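Local structure of YdhT protein (Bacillus subtilis, 3CBW) at residues 47-52 with 112-117; 75-80 with 157-162; 54-59 with 96-101. The protein hydrolyses internal beta-1,4-mannosidic linkages in mannan, galactomannan and glucomannan as a secreted endo-acting enzyme of glycosyl hydrolase family 26. The protein carries 3 engineered substitutions. One frame throughout, in Å; residues are numbered along the deposited sequence.

Interaction 1 of 3, residues 47-52 with 112-117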
ATOM      1  N   GLY A  47      -7.327   3.501   7.460  1.00  9.03           N
ATOM      2  CA  GLY A  47      -7.895   4.439   8.421  1.00  9.59           C
ATOM      3  C   GLY A  47      -8.577   5.635   7.795  1.00 10.03           C
ATOM      4  O   GLY A  47      -9.320   6.337   8.484  1.00 10.91           O
ATOM      5  N   GLY A  48      -8.299   5.902   6.511  1.00  9.17           N
ATOM      6  CA  GLY A  48      -8.940   6.995   5.790  1.00  9.54           C
ATOM      7  C   GLY A  48      -7.967   7.966   5.146  1.00  9.21           C
ATOM      8  O   GLY A  48      -6.745   7.771   5.170  1.00  9.52           O
ATOM      9  N   TYR A  49      -8.535   9.024   4.576  1.00  8.90           N
ATOM     10  CA  TYR A  49      -7.795  10.081   3.886  1.00  9.01           C
ATOM     11  C   TYR A  49      -7.485  11.210   4.847  1.00  9.40           C
ATOM     12  O   TYR A  49      -8.377  11.693   5.571  1.00  9.72           O
ATOM     13  CB  TYR A  49      -8.626  10.625   2.704  1.00  9.70           C
ATOM     14  CG  TYR A  49      -8.807   9.599   1.619  1.00  9.91           C
ATOM     15  CD1 TYR A  49      -7.871   9.490   0.588  1.00  9.99           C
ATOM     16  CD2 TYR A  49      -9.889   8.715   1.636  1.00 10.14           C
ATOM     17  CE1 TYR A  49      -8.002   8.522  -0.403  1.00 10.82           C
ATOM     18  CE2 TYR A  49     -10.024   7.741   0.647  1.00 10.57           C
ATOM     19  CZ  TYR A  49      -9.072   7.659  -0.358  1.00 10.82           C
ATOM     20  OH  TYR A  49      -9.206   6.705  -1.328  1.00 12.04           O
ATOM     21  N   SER A  50      -6.233  11.651   4.851  1.00  9.05           N
ATOM     22  CA  SER A  50      -5.785  12.644   5.833  1.00  9.81           C
ATOM     23  C   SER A  50      -6.658  13.913   5.811  1.00 10.16           C
ATOM     24  O   SER A  50      -7.028  14.407   4.742  1.00 10.51           O
ATOM     25  CB  SER A  50      -4.322  12.987   5.582  1.00  9.85           C
ATOM     26  OG  SER A  50      -3.775  13.695   6.681  1.00 10.34           O
ATOM     27  N   HIS A  51      -6.964  14.414   7.014  1.00 10.77           N
ATOM     28  CA  HIS A  51      -7.909  15.523   7.248  1.00 11.31           C
ATOM     29  C   HIS A  51      -9.122  15.491   6.321  1.00 11.49           C
ATOM     30  O   HIS A  51      -9.395  16.429   5.573  1.00 12.13           O
ATOM     31  CB  HIS A  51      -7.238  16.886   7.197  1.00 11.35           C
ATOM     32  CG  HIS A  51      -8.076  17.964   7.813  1.00 12.05           C
ATOM     33  ND1 HIS A  51      -8.748  18.907   7.064  1.00 13.78           N
ATOM     34  CD2 HIS A  51      -8.404  18.201   9.104  1.00 12.52           C
ATOM     35  CE1 HIS A  51      -9.427  19.702   7.874  1.00 13.99           C
ATOM     36  NE2 HIS A  51      -9.244  19.288   9.117  1.00 12.83           N
ATOM     37  N   ASP A  52      -9.846  14.391   6.388  1.00 11.54           N
ATOM     38  CA  ASP A  52     -11.017  14.196   5.550  1.00 11.80           C
ATOM     39  C   ASP A  52     -11.799  13.069   6.193  1.00 11.58           C
ATOM     40  O   ASP A  52     -12.880  13.294   6.755  1.00 11.40           O
ATOM     41  CB  ASP A  52     -10.617  13.875   4.095  1.00 12.61           C
ATOM     42  CG  ASP A  52     -11.797  13.457   3.241  1.00 14.25           C
ATOM     43  OD1 ASP A  52     -12.949  13.838   3.544  1.00 15.53           O
ATOM     44  OD2 ASP A  52     -11.573  12.719   2.264  1.00 16.96           O
ATOM     45  N   SER A 112      -0.683   5.291   1.166  1.00  7.74           N
ATOM     46  CA  SER A 112      -0.983   5.304  -0.269  1.00  7.57           C
ATOM     47  C   SER A 112      -1.304   6.724  -0.705  1.00  7.65           C
ATOM     48  O   SER A 112      -1.386   7.624   0.124  1.00  8.03           O
ATOM     49  CB  SER A 112      -2.156   4.372  -0.600  1.00  8.48           C
ATOM     50  OG  SER A 112      -3.347   4.769   0.068  1.00  9.21           O
ATOM     51  N   LEU A 113      -1.466   6.912  -2.013  1.00  7.77           N
ATOM     52  CA  LEU A 113      -1.667   8.246  -2.580  1.00  7.77           C
ATOM     53  C   LEU A 113      -2.675   8.249  -3.716  1.00  8.17           C
ATOM     54  O   LEU A 113      -2.378   7.780  -4.819  1.00  9.03           O
ATOM     55  CB  LEU A 113      -0.353   8.789  -3.140  1.00  8.13           C
ATOM     56  CG  LEU A 113       0.849   8.885  -2.191  1.00  8.60           C
ATOM     57  CD1 LEU A 113       2.154   9.060  -2.940  1.00  9.22           C
ATOM     58  CD2 LEU A 113       0.650  10.013  -1.193  1.00  9.60           C
ATOM     59  N   HIS A 114      -3.850   8.822  -3.476  1.00  8.09           N
ATOM     60  CA  HIS A 114      -4.802   9.068  -4.572  1.00  8.23           C
ATOM     61  C   HIS A 114      -4.466  10.393  -5.253  1.00  8.07           C
ATOM     62  O   HIS A 114      -5.207  11.374  -5.151  1.00  9.04           O
ATOM     63  CB  HIS A 114      -6.238   9.021  -4.071  1.00  8.52           C
ATOM     64  CG  HIS A 114      -6.737   7.625  -3.867  1.00  8.60           C
ATOM     65  ND1 HIS A 114      -6.170   6.756  -2.957  1.00  8.57           N
ATOM     66  CD2 HIS A 114      -7.733   6.936  -4.476  1.00 10.15           C
ATOM     67  CE1 HIS A 114      -6.805   5.596  -3.006  1.00  9.34           C
ATOM     68  NE2 HIS A 114      -7.762   5.681  -3.915  1.00 10.42           N
ATOM     69  N   LEU A 115      -3.338  10.418  -5.964  1.00  8.07           N
ATOM     70  CA  LEU A 115      -2.769  11.652  -6.490  1.00  8.97           C
ATOM     71  C   LEU A 115      -3.688  12.363  -7.454  1.00  8.73           C
ATOM     72  O   LEU A 115      -4.239  11.745  -8.371  1.00  8.89           O
ATOM     73  CB  LEU A 115      -1.466  11.371  -7.229  1.00  9.18           C
ATOM     74  CG  LEU A 115      -0.259  10.879  -6.434  1.00  9.36           C
ATOM     75  CD1 LEU A 115       0.872  10.553  -7.419  1.00 10.81           C
ATOM     76  CD2 LEU A 115       0.178  11.940  -5.428  1.00  9.14           C
ATOM     77  N   ALA A 116      -3.811  13.676  -7.267  1.00  8.87           N
ATOM     78  CA  ALA A 116      -4.391  14.534  -8.295  1.00  9.04           C
ATOM     79  C   ALA A 116      -3.575  14.394  -9.576  1.00  8.87           C
ATOM     80  O   ALA A 116      -2.414  13.960  -9.552  1.00  8.99           O
ATOM     81  CB  ALA A 116      -4.428  15.974  -7.820  1.00  9.79           C
ATOM     82  N   ASN A 117      -4.196  14.773 -10.690  1.00  9.63           N
ATOM     83  CA  ASN A 117      -3.677  14.531 -12.023  1.00  9.59           C
ATOM     84  C   ASN A 117      -2.948  15.764 -12.535  1.00 10.10           C
ATOM     85  O   ASN A 117      -3.581  16.773 -12.859  1.00 10.58           O
ATOM     86  CB  ASN A 117      -4.868  14.215 -12.922  1.00  9.94           C
ATOM     87  CG  ASN A 117      -4.488  13.833 -14.325  1.00  9.86           C
ATOM     88  OD1 ASN A 117      -3.375  14.077 -14.789  1.00 10.15           O
ATOM     89  ND2 ASN A 117      -5.448  13.231 -15.032  1.00 10.31           N
TER

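Interaction 2 of 3, residues 75-80 with 157-162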
ATOM      1  N   CYS A  75      -3.019   5.250   5.925  1.00  8.45           N
ATOM      2  CA  CYS A  75      -3.524   6.596   5.636  1.00  9.12           C
ATOM      3  C   CYS A  75      -3.231   6.915   4.184  1.00  8.78           C
ATOM      4  O   CYS A  75      -2.270   6.405   3.613  1.00  9.55           O
ATOM      5  CB  CYS A  75      -2.856   7.644   6.544  1.00  9.99           C
ATOM      6  SG  CYS A  75      -3.090   9.442   6.063  1.00  9.93           S
ATOM      7  N   ASP A  76      -4.053   7.767   3.584  1.00  8.25           N
ATOM      8  CA  ASP A  76      -3.764   8.256   2.239  1.00  8.50           C
ATOM      9  C   ASP A  76      -3.668   9.769   2.322  1.00  8.22           C
ATOM     10  O   ASP A  76      -4.584  10.443   2.778  1.00  8.78           O
ATOM     11  CB  ASP A  76      -4.844   7.773   1.267  1.00  8.64           C
ATOM     12  CG  ASP A  76      -4.473   7.983  -0.187  1.00  8.80           C
ATOM     13  OD1 ASP A  76      -4.201   9.135  -0.592  1.00  8.72           O
ATOM     14  OD2 ASP A  76      -4.496   6.974  -0.932  1.00  8.75           O
ATOM     15  N   TYR A  77      -2.521  10.300   1.922  1.00  8.04           N
ATOM     16  CA  TYR A  77      -2.278  11.733   1.987  1.00  8.91           C
ATOM     17  C   TYR A  77      -3.035  12.535   0.923  1.00  8.89           C
ATOM     18  O   TYR A  77      -3.177  13.763   1.061  1.00  9.78           O
ATOM     19  CB  TYR A  77      -0.810  12.013   1.724  1.00  9.14           C
ATOM     20  CG  TYR A  77       0.234  11.762   2.793  1.00  8.40           C
ATOM     21  CD1 TYR A  77      -0.076  11.620   4.155  1.00  8.93           C
ATOM     22  CD2 TYR A  77       1.572  11.774   2.431  1.00  8.67           C
ATOM     23  CE1 TYR A  77       0.944  11.462   5.111  1.00  8.79           C
ATOM     24  CE2 TYR A  77       2.586  11.637   3.363  1.00  8.94           C
ATOM     25  CZ  TYR A  77       2.276  11.482   4.698  1.00  8.93           C
ATOM     26  OH  TYR A  77       3.316  11.369   5.591  1.00  9.51           O
ATOM     27  N   ALA A  78      -3.451  11.886  -0.163  1.00  8.45           N
ATOM     28  CA  ALA A  78      -3.835  12.633  -1.360  1.00  9.31           C
ATOM     29  C   ALA A  78      -5.316  12.522  -1.666  1.00  9.16           C
ATOM     30  O   ALA A  78      -5.831  11.434  -1.935  1.00 10.00           O
ATOM     31  CB  ALA A  78      -2.996  12.201  -2.546  1.00  9.75           C
ATOM     32  N   ARG A  79      -5.996  13.669  -1.617  1.00  9.60           N
ATOM     33  CA  ARG A  79      -7.406  13.745  -1.902  1.00 10.30           C
ATOM     34  C   ARG A  79      -7.550  14.253  -3.340  1.00 10.10           C
ATOM     35  O   ARG A  79      -7.941  15.397  -3.584  1.00 10.68           O
ATOM     36  CB  ARG A  79      -8.111  14.660  -0.893  1.00 10.89           C
ATOM     37  CG  ARG A  79      -8.123  14.138   0.581  1.00 12.69           C
ATOM     38  CD  ARG A  79      -6.824  14.387   1.389  1.00 13.44           C
ATOM     39  NE  ARG A  79      -6.376  15.767   1.219  1.00 13.53           N
ATOM     40  CZ  ARG A  79      -6.795  16.813   1.932  1.00 13.59           C
ATOM     41  NH1 ARG A  79      -7.624  16.660   2.965  1.00 13.79           N
ATOM     42  NH2 ARG A  79      -6.348  18.025   1.627  1.00 14.95           N
ATOM     43  N   GLY A  80      -7.249  13.377  -4.293  1.00  9.98           N
ATOM     44  CA  GLY A  80      -7.025  13.792  -5.684  1.00 10.47           C
ATOM     45  C   GLY A  80      -8.250  14.177  -6.494  1.00 10.83           C
ATOM     46  O   GLY A  80      -8.115  14.568  -7.652  1.00 11.19           O
ATOM     47  N   ASP A 157       7.863  16.070   2.483  1.00  9.12           N
ATOM     48  CA  ASP A 157       7.897  16.824   3.745  1.00 10.11           C
ATOM     49  C   ASP A 157       7.148  16.042   4.824  1.00 10.03           C
ATOM     50  O   ASP A 157       7.589  15.961   5.969  1.00 11.07           O
ATOM     51  CB  ASP A 157       7.257  18.207   3.589  1.00 10.55           C
ATOM     52  CG  ASP A 157       8.073  19.167   2.725  1.00 11.53           C
ATOM     53  OD1 ASP A 157       9.236  18.887   2.369  1.00 12.68           O
ATOM     54  OD2 ASP A 157       7.515  20.246   2.410  1.00 14.13           O
ATOM     55  N   GLY A 158       6.008  15.460   4.458  1.00  9.93           N
ATOM     56  CA  GLY A 158       5.249  14.643   5.401  1.00 10.29           C
ATOM     57  C   GLY A 158       6.012  13.393   5.795  1.00 10.00           C
ATOM     58  O   GLY A 158       6.098  13.055   6.971  1.00  9.45           O
ATOM     59  N   LEU A 159       6.579  12.705   4.817  1.00  9.43           N
ATOM     60  CA  LEU A 159       7.317  11.472   5.112  1.00  9.21           C
ATOM     61  C   LEU A 159       8.526  11.720   6.020  1.00  9.14           C
ATOM     62  O   LEU A 159       8.851  10.899   6.894  1.00  8.56           O
ATOM     63  CB  LEU A 159       7.718  10.733   3.834  1.00  8.98           C
ATOM     64  CG  LEU A 159       6.538  10.239   2.988  1.00  9.27           C
ATOM     65  CD1 LEU A 159       7.028   9.694   1.668  1.00  9.75           C
ATOM     66  CD2 LEU A 159       5.724   9.198   3.715  1.00  9.72           C
ATOM     67  N   GLN A 160       9.164  12.877   5.857  1.00  9.09           N
ATOM     68  CA  GLN A 160      10.313  13.228   6.680  1.00  9.61           C
ATOM     69  C   GLN A 160       9.959  13.256   8.163  1.00  9.93           C
ATOM     70  O   GLN A 160      10.776  12.887   8.996  1.00 10.05           O
ATOM     71  CB  GLN A 160      10.835  14.600   6.248  1.00  9.85           C
ATOM     72  CG  GLN A 160      12.037  15.087   7.018  1.00 11.73           C
ATOM     73  CD  GLN A 160      13.266  14.289   6.713  1.00 12.72           C
ATOM     74  OE1 GLN A 160      13.580  14.032   5.547  1.00 14.97           O
ATOM     75  NE2 GLN A 160      13.989  13.894   7.758  1.00 12.74           N
ATOM     76  N   GLU A 161       8.739  13.689   8.483  1.00  9.95           N
ATOM     77  CA  GLU A 161       8.315  13.749   9.877  1.00 10.57           C
ATOM     78  C   GLU A 161       8.383  12.358  10.528  1.00 10.44           C
ATOM     79  O   GLU A 161       8.832  12.201  11.662  1.00 10.53           O
ATOM     80  CB  GLU A 161       6.912  14.338   9.993  1.00 11.29           C
ATOM     81  CG  GLU A 161       6.499  14.536  11.433  1.00 13.22           C
ATOM     82  CD  GLU A 161       5.110  15.109  11.600  1.00 15.03           C
ATOM     83  OE1 GLU A 161       4.379  15.297  10.592  1.00 14.72           O
ATOM     84  OE2 GLU A 161       4.761  15.359  12.771  1.00 18.45           O
ATOM     85  N   LEU A 162       7.965  11.335   9.789  1.00  9.86           N
ATOM     86  CA  LEU A 162       8.015   9.961  10.286  1.00 10.41           C
ATOM     87  C   LEU A 162       9.457   9.464  10.368  1.00  9.94           C
ATOM     88  O   LEU A 162       9.831   8.799  11.336  1.00  9.92           O
ATOM     89  CB  LEU A 162       7.165   9.040   9.396  1.00 10.53           C
ATOM     90  CG  LEU A 162       5.725   9.528   9.155  1.00 13.84           C
ATOM     91  CD1 LEU A 162       5.066   8.749   8.035  1.00 15.30           C
ATOM     92  CD2 LEU A 162       4.888   9.486  10.399  1.00 17.34           C
TER

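Interaction 3 of 3, residues 54-59 with 96-101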
ATOM      1  N   PHE A  54      -9.629  10.235   7.638  1.00 11.29           N
ATOM      2  CA  PHE A  54      -8.691   9.513   8.489  1.00 11.64           C
ATOM      3  C   PHE A  54      -9.021   9.722   9.963  1.00 12.42           C
ATOM      4  O   PHE A  54      -9.235  10.852  10.403  1.00 13.26           O
ATOM      5  CB  PHE A  54      -7.238   9.916   8.274  1.00 10.94           C
ATOM      6  CG  PHE A  54      -6.302   9.126   9.136  1.00 10.24           C
ATOM      7  CD1 PHE A  54      -5.865   7.874   8.727  1.00 10.88           C
ATOM      8  CD2 PHE A  54      -5.927   9.586  10.401  1.00 10.67           C
ATOM      9  CE1 PHE A  54      -5.037   7.115   9.542  1.00 10.35           C
ATOM     10  CE2 PHE A  54      -5.096   8.829  11.220  1.00 11.41           C
ATOM     11  CZ  PHE A  54      -4.653   7.600  10.788  1.00 10.46           C
ATOM     12  N   SER A  55      -9.027   8.636  10.723  1.00 13.45           N
ATOM     13  CA  SER A  55      -9.148   8.728  12.168  1.00 14.33           C
ATOM     14  C   SER A  55      -8.784   7.378  12.744  1.00 14.26           C
ATOM     15  O   SER A  55      -8.497   6.435  12.007  1.00 14.46           O
ATOM     16  CB  SER A  55     -10.576   9.091  12.555  1.00 15.69           C
ATOM     17  OG  SER A  55     -11.427   8.004  12.288  1.00 16.32           O
ATOM     18  N   MET A  56      -8.823   7.272  14.064  1.00 13.47           N
ATOM     19  CA  MET A  56      -8.597   5.992  14.716  1.00 12.97           C
ATOM     20  C   MET A  56      -9.867   5.165  14.831  1.00 12.55           C
ATOM     21  O   MET A  56      -9.825   4.061  15.361  1.00 12.51           O
ATOM     22  CB  MET A  56      -7.956   6.208  16.087  1.00 12.52           C
ATOM     23  CG  MET A  56      -6.586   6.902  16.002  1.00 12.95           C
ATOM     24  SD  MET A  56      -5.403   6.181  14.787  1.00 11.08           S
ATOM     25  CE  MET A  56      -5.275   4.537  15.441  1.00 14.19           C
ATOM     26  N   ALA A  57     -10.980   5.680  14.294  1.00 13.18           N
ATOM     27  CA  ALA A  57     -12.270   5.003  14.425  1.00 13.68           C
ATOM     28  C   ALA A  57     -12.263   3.590  13.852  1.00 13.60           C
ATOM     29  O   ALA A  57     -12.799   2.664  14.454  1.00 13.91           O
ATOM     30  CB  ALA A  57     -13.403   5.829  13.788  1.00 14.48           C
ATOM     31  N   GLU A  58     -11.655   3.423  12.679  1.00 13.80           N
ATOM     32  CA  GLU A  58     -11.575   2.102  12.063  1.00 13.56           C
ATOM     33  C   GLU A  58     -10.826   1.092  12.950  1.00 13.10           C
ATOM     34  O   GLU A  58     -11.327   0.001  13.185  1.00 12.80           O
ATOM     35  CB  GLU A  58     -10.972   2.194  10.648  1.00 14.01           C
ATOM     36  CG  GLU A  58     -10.812   0.849   9.927  1.00 13.53           C
ATOM     37  CD  GLU A  58     -12.134   0.131   9.652  1.00 13.49           C
ATOM     38  OE1 GLU A  58     -13.217   0.767   9.695  1.00 14.96           O
ATOM     39  OE2 GLU A  58     -12.093  -1.085   9.364  1.00 14.46           O
ATOM     40  N   ALA A  59      -9.656   1.466  13.462  1.00 13.10           N
ATOM     41  CA  ALA A  59      -8.928   0.600  14.393  1.00 13.22           C
ATOM     42  C   ALA A  59      -9.753   0.302  15.641  1.00 13.37           C
ATOM     43  O   ALA A  59      -9.798  -0.831  16.104  1.00 13.29           O
ATOM     44  CB  ALA A  59      -7.599   1.226  14.780  1.00 13.45           C
ATOM     45  N   ASN A  96       0.001  11.936  10.204  1.00  8.89           N
ATOM     46  CA  ASN A  96       1.330  11.490  10.634  1.00  9.41           C
ATOM     47  C   ASN A  96       1.440  11.160  12.113  1.00  9.58           C
ATOM     48  O   ASN A  96       2.014  10.144  12.472  1.00  9.28           O
ATOM     49  CB  ASN A  96       2.387  12.530  10.302  1.00  9.53           C
ATOM     50  CG  ASN A  96       2.911  12.412   8.889  1.00  9.30           C
ATOM     51  OD1 ASN A  96       2.601  11.472   8.166  1.00  9.34           O
ATOM     52  ND2 ASN A  96       3.741  13.366   8.500  1.00 10.08           N
ATOM     53  N   GLY A  97       0.920  12.027  12.979  1.00  9.55           N
ATOM     54  CA  GLY A  97       1.004  11.789  14.423  1.00  9.61           C
ATOM     55  C   GLY A  97       0.473  10.411  14.799  1.00  9.53           C
ATOM     56  O   GLY A  97       1.120   9.657  15.532  1.00  9.32           O
ATOM     57  N   ASP A  98      -0.709  10.078  14.285  1.00  9.01           N
ATOM     58  CA  ASP A  98      -1.336   8.786  14.540  1.00  9.38           C
ATOM     59  C   ASP A  98      -0.538   7.622  13.962  1.00  9.08           C
ATOM     60  O   ASP A  98      -0.482   6.547  14.563  1.00  9.36           O
ATOM     61  CB  ASP A  98      -2.768   8.771  14.018  1.00  9.68           C
ATOM     62  CG  ASP A  98      -3.722   9.536  14.924  1.00 10.08           C
ATOM     63  OD1 ASP A  98      -3.442   9.675  16.135  1.00 10.01           O
ATOM     64  OD2 ASP A  98      -4.761  10.002  14.425  1.00 14.19           O
ATOM     65  N   LEU A  99       0.094   7.838  12.811  1.00  8.76           N
ATOM     66  CA  LEU A  99       0.925   6.787  12.229  1.00  9.28           C
ATOM     67  C   LEU A  99       2.162   6.509  13.082  1.00  9.50           C
ATOM     68  O   LEU A  99       2.531   5.354  13.300  1.00  9.50           O
ATOM     69  CB  LEU A  99       1.328   7.163  10.813  1.00  9.21           C
ATOM     70  CG  LEU A  99       0.221   7.364   9.772  1.00  9.61           C
ATOM     71  CD1 LEU A  99       0.824   7.689   8.421  1.00 10.57           C
ATOM     72  CD2 LEU A  99      -0.714   6.164   9.662  1.00 11.23           C
ATOM     73  N   MET A 100       2.806   7.573  13.551  1.00  9.90           N
ATOM     74  CA  MET A 100       3.959   7.430  14.436  1.00 11.38           C
ATOM     75  C   MET A 100       3.574   6.741  15.741  1.00 10.13           C
ATOM     76  O   MET A 100       4.275   5.847  16.213  1.00  9.94           O
ATOM     77  CB  MET A 100       4.581   8.798  14.713  1.00 11.32           C
ATOM     78  CG  MET A 100       5.105   9.504  13.459  1.00 13.82           C
ATOM     79  SD  MET A 100       5.859  11.143  13.700  1.00 18.68           S
ATOM     80  CE  MET A 100       5.379  11.399  15.420  1.00 13.88           C
ATOM     81  N   SER A 101       2.430   7.123  16.291  1.00  9.24           N
ATOM     82  CA  SER A 101       1.940   6.508  17.515  1.00  9.34           C
ATOM     83  C   SER A 101       1.615   5.041  17.301  1.00  9.08           C
ATOM     84  O   SER A 101       1.817   4.216  18.199  1.00  9.53           O
ATOM     85  CB  SER A 101       0.703   7.239  18.021  1.00  9.29           C
ATOM     86  OG  SER A 101       1.003   8.582  18.351  1.00 10.38           O
TER

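Interaction 1 of 3, residues 47-52 with 112-117
H114, whose imidazole carries the hydroxyl of Y49 on one face, bonds through ND1 to D76 OD2, an oxygen that S112 OG grips as well. The tyrosine points its hydroxyl onto the imidazole face: its OH stands 3.1 Å above the imidazole plane, over the centre of the ring, with Y49 CE1 3.6 Å from H114 ND1. The two rings form an edge-to-face pair, planes at 81° and centroids 5.1 Å apart, the tyrosine giving the edge and the histidine the face. H114 CG sits opposite its carbonyl carbon (chi1 -78°), a setting that turns the imidazole toward strand 41-49. In the TIM barrel of this family both segments include the C-terminal ends of parallel strands, 41-49 and 108-114, with strand 72-79 between them and D76 on it. This is the substrate end of the barrel: H114 probably binds substrate, as in relatives, and H175 packs edge-to-face with it. With an alanine at H114, D76 OD2 would probably lose one of its donors and the Y49 ring would be freer to turn. Y49 makes a further edge-to-face pair with W81.

Interaction 2 of 3, residues 75-80 with 157-162
The ring of Y77 reaches helix 143-163 on a slant, CE2 lying 4.0 Å from L159 CD2 and the hydroxyl beyond it resting against the helix backbone, while I111 and L113 of the neighbouring strand also pack against this side chain. This is a strand-to-outer-helix contact of a TIM barrel: segments 75-79 and 157-162 run nearly antiparallel, at 161°, with their axes 11.6 Å apart at closest approach, and Y77 spans much of that gap. With chi2 at -18°, CA lies close to the plane of its ring.

The hydroxyl is buried among helix atoms. Y77 OH comes within 3.4 Å of G158 C and 3.7 Å of L159 CD2, and L162 CD1 closes in at 4.0 Å. G158 has no CB; one there would probably sit tightly against that oxygen. N96, from helix 96-104, satisfies the polar groups: its OD1 bonds to Y77 OH and its ND2 to G158 O and E161 OE1, so one amide ties strand and helix together.

D76, the residue before Y77, forms an Asx turn, in which A78 N donates to D76 OD1 at 2.9 Å with an N-H...O angle of 157°.

Interaction 3 of 3, residues 54-59 with 96-101
F54 swings its ring out opposite the backbone N (chi1 -178°), and D98 turns its carboxylate opposite its own carbonyl carbon (chi1 -76°); the two side chains then meet at a slant between the turn that leads into helix 57-66 and the first turns of helix 96-104. In the TIM barrel these helices belong to the outer layer, following strands 41-49 and 72-79.

The aspartate lies against the edge of the phenylalanine. D98 OD2 sits in the ring plane, 3.4 Å from F54 CE2, and D98 CB lies 3.6 Å from the same carbon. Carboxylate and ring planes are 33° apart, so the acid is only moderately twisted out of the ring plane. Its negative oxygen faces the electron-poor rim of C-H groups, a placement that is probably mildly favourable. L99 adds an apolar touch, its CD2 4.3 Å from F54 CZ. F54 and L99 also pack on the C75-C95 disulfide: F54 touches both of its cysteines and L99 touches C75.

M56 covers D98 from another direction. Its chain curls about the CB-CG and CG-SD bonds and runs alongside the aspartate in the reverse sense, with M56 SD 3.8 Å from D98 CG. Y102, one turn on from D98, also touches M56.

Each segment has a serine bond of its own. S55 caps the start of helix 57-66 in an ST turn, A57 N donating to S55 OG at 3.1 Å, and Y73 OH bonds to both S55 O and A59 N close by. In the other helix G97 O takes two donors, the backbone N of S101 and its hydroxyl; S101 OG lies 3.0 Å away, above the carbonyl plane.

In the fold
From the N terminus, strand 41-49 ends in residues 47-52, and the chain passes almost at once into 54-59, the entry to helix 57-66. Interaction 3 closes the shorter loop, when the chain returns at 96-101. Interaction 1 closes a wider loop at 112-117 and encloses interaction 3 whole. Interaction 2 starts at 75-80, within both loops, but finds its partner only at 157-162, so it crosses the other two. Strand 72-79 lies between strands 41-49 and 108-114 and joins interactions 1 and 2 through D76. N96, at the start of helix 96-104, connects interactions 2 and 3, linking the barrel wall to two outer helices.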